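Local coordinates for protein alkaline phosphatase (Antarctic bacterium, PDB 2W5V) that probably hydrolyses phosphate monoesters as a zinc- and magnesium-dependent alkaline phosphatase, forming a phosphoserine intermediate, at residues A286-K289 against N293-V296. The protein carries 1 engineered substitution. Residues are numbered along the deposited sequence; the frame is centred on the assembly and turned at random.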
ATOM      1  N   ALA B 286     -13.874  13.577 -11.746  1.00 24.50           N
ATOM      2  CA  ALA B 286     -15.129  13.985 -12.368  1.00 28.26           C
ATOM      3  C   ALA B 286     -14.846  14.645 -13.717  1.00 27.56           C
ATOM      4  O   ALA B 286     -15.523  14.376 -14.707  1.00 23.05           O
ATOM      5  CB  ALA B 286     -15.896  14.927 -11.463  1.00 22.94           C
ATOM      6  N   PHE B 287     -13.832  15.499 -13.765  1.00 23.37           N
ATOM      7  CA  PHE B 287     -13.458  16.090 -15.044  1.00 24.12           C
ATOM      8  C   PHE B 287     -12.952  15.044 -16.030  1.00 24.91           C
ATOM      9  O   PHE B 287     -13.340  15.052 -17.194  1.00 25.23           O
ATOM     10  CB  PHE B 287     -12.389  17.167 -14.889  1.00 22.26           C
ATOM     11  CG  PHE B 287     -11.911  17.710 -16.204  1.00 21.71           C
ATOM     12  CD1 PHE B 287     -12.704  18.582 -16.931  1.00 24.18           C
ATOM     13  CD2 PHE B 287     -10.683  17.337 -16.725  1.00 24.63           C
ATOM     14  CE1 PHE B 287     -12.277  19.084 -18.153  1.00 28.02           C
ATOM     15  CE2 PHE B 287     -10.251  17.838 -17.944  1.00 20.77           C
ATOM     16  CZ  PHE B 287     -11.050  18.707 -18.657  1.00 27.97           C
ATOM     17  N   ALA B 288     -12.074  14.161 -15.562  1.00 21.02           N
ATOM     18  CA  ALA B 288     -11.459  13.156 -16.426  1.00 24.96           C
ATOM     19  C   ALA B 288     -12.477  12.220 -17.056  1.00 26.88           C
ATOM     20  O   ALA B 288     -12.326  11.815 -18.205  1.00 22.29           O
ATOM     21  CB  ALA B 288     -10.425  12.357 -15.652  1.00 16.37           C
ATOM     22  N   LYS B 289     -13.508  11.863 -16.297  1.00 26.45           N
ATOM     23  CA  LYS B 289     -14.524  10.944 -16.807  1.00 26.04           C
ATOM     24  C   LYS B 289     -15.403  11.619 -17.857  1.00 29.69           C
ATOM     25  O   LYS B 289     -15.780  11.005 -18.859  1.00 29.83           O
ATOM     26  CB  LYS B 289     -15.346  10.366 -15.653  1.00 23.66           C
ATOM     27  CG  LYS B 289     -14.538   9.352 -14.836  1.00 31.21           C
ATOM     28  CD  LYS B 289     -15.381   8.531 -13.858  1.00 33.66           C
ATOM     29  CE  LYS B 289     -14.558   7.360 -13.309  1.00 36.49           C
ATOM     30  NZ  LYS B 289     -15.299   6.510 -12.324  1.00 40.82           N
ATOM     31  N   ASN B 293     -10.098  12.340 -22.145  1.00 24.38           N
ATOM     32  CA  ASN B 293      -8.758  12.509 -22.711  1.00 23.21           C
ATOM     33  C   ASN B 293      -7.748  12.911 -21.651  1.00 23.15           C
ATOM     34  O   ASN B 293      -6.692  13.466 -21.970  1.00 23.68           O
ATOM     35  CB  ASN B 293      -8.765  13.588 -23.799  1.00 27.86           C
ATOM     36  CG  ASN B 293      -9.567  13.187 -25.016  1.00 51.66           C
ATOM     37  OD1 ASN B 293      -9.417  12.080 -25.533  1.00 60.34           O
ATOM     38  ND2 ASN B 293     -10.422  14.092 -25.489  1.00 59.26           N
ATOM     39  N   THR B 294      -8.073  12.641 -20.391  1.00 20.85           N
ATOM     40  CA  THR B 294      -7.259  13.126 -19.279  1.00 16.08           C
ATOM     41  C   THR B 294      -6.774  11.997 -18.378  1.00 19.60           C
ATOM     42  O   THR B 294      -7.559  11.149 -17.934  1.00 22.80           O
ATOM     43  CB  THR B 294      -8.051  14.137 -18.419  1.00 24.68           C
ATOM     44  OG1 THR B 294      -8.449  15.247 -19.233  1.00 22.77           O
ATOM     45  CG2 THR B 294      -7.213  14.640 -17.246  1.00 24.32           C
ATOM     46  N   LEU B 295      -5.475  12.001 -18.109  1.00 19.21           N
ATOM     47  CA  LEU B 295      -4.870  11.043 -17.194  1.00 20.13           C
ATOM     48  C   LEU B 295      -4.743  11.674 -15.814  1.00 16.61           C
ATOM     49  O   LEU B 295      -4.175  12.752 -15.664  1.00 16.48           O
ATOM     50  CB  LEU B 295      -3.491  10.631 -17.707  1.00 22.75           C
ATOM     51  CG  LEU B 295      -2.588   9.894 -16.717  1.00 18.80           C
ATOM     52  CD1 LEU B 295      -3.088   8.462 -16.486  1.00 18.23           C
ATOM     53  CD2 LEU B 295      -1.141   9.900 -17.198  1.00 18.54           C
ATOM     54  N   VAL B 296      -5.282  11.005 -14.808  1.00 17.02           N
ATOM     55  CA  VAL B 296      -5.165  11.477 -13.438  1.00 14.72           C
ATOM     56  C   VAL B 296      -4.270  10.530 -12.660  1.00 17.64           C
ATOM     57  O   VAL B 296      -4.533   9.329 -12.598  1.00 17.91           O
ATOM     58  CB  VAL B 296      -6.530  11.532 -12.746  1.00 19.34           C
ATOM     59  CG1 VAL B 296      -6.367  11.995 -11.311  1.00 14.61           C
ATOM     60  CG2 VAL B 296      -7.494  12.444 -13.512  1.00 16.99           C
TER
HETATM   61  O   HOH W   1     -10.051  10.735 -19.128  1.00 21.10           O
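Ala288 packs against both Thr294 and Val296, where the last turns of helix 267-291 lie against the start of strand 294-299. Its CB meets CG2 of Val296 at 3.6 Å, an apolar contact, and lies 4.1 Å from CB of Thr294. Both strand residues send their CB toward the helix, while Leu295 between them faces away. The Phe287 ring reaches the same threonine from the helix: CG is anti to the backbone N (chi1 175°), which carries CE2 to 3.4 Å from Thr294 OG1, met obliquely, with the two side chains crossing at about a right angle. No direct hydrogen bond joins the segments; one water bridges them, donating to Ala288 O (2.7 Å) and accepting from Thr294 N (3.0 Å). Farther out, Asp291 OD2 holds the short turn by hydrogen bonds to Thr294 OG1 and Asn293 N, and Asn36 ND2 links the threonine hydroxyl to adjacent strand 36-42. Val296 also touches Ala284 and Leu285, earlier on the same helix. In this helix-to-strand connection of the alkaline phosphatase alpha/beta fold, away from the metal sites, one methyl-to-methyl contact and the threonine CB bring helix and strand together, while a water satisfies a helix C-terminal carbonyl and the strand's first amide.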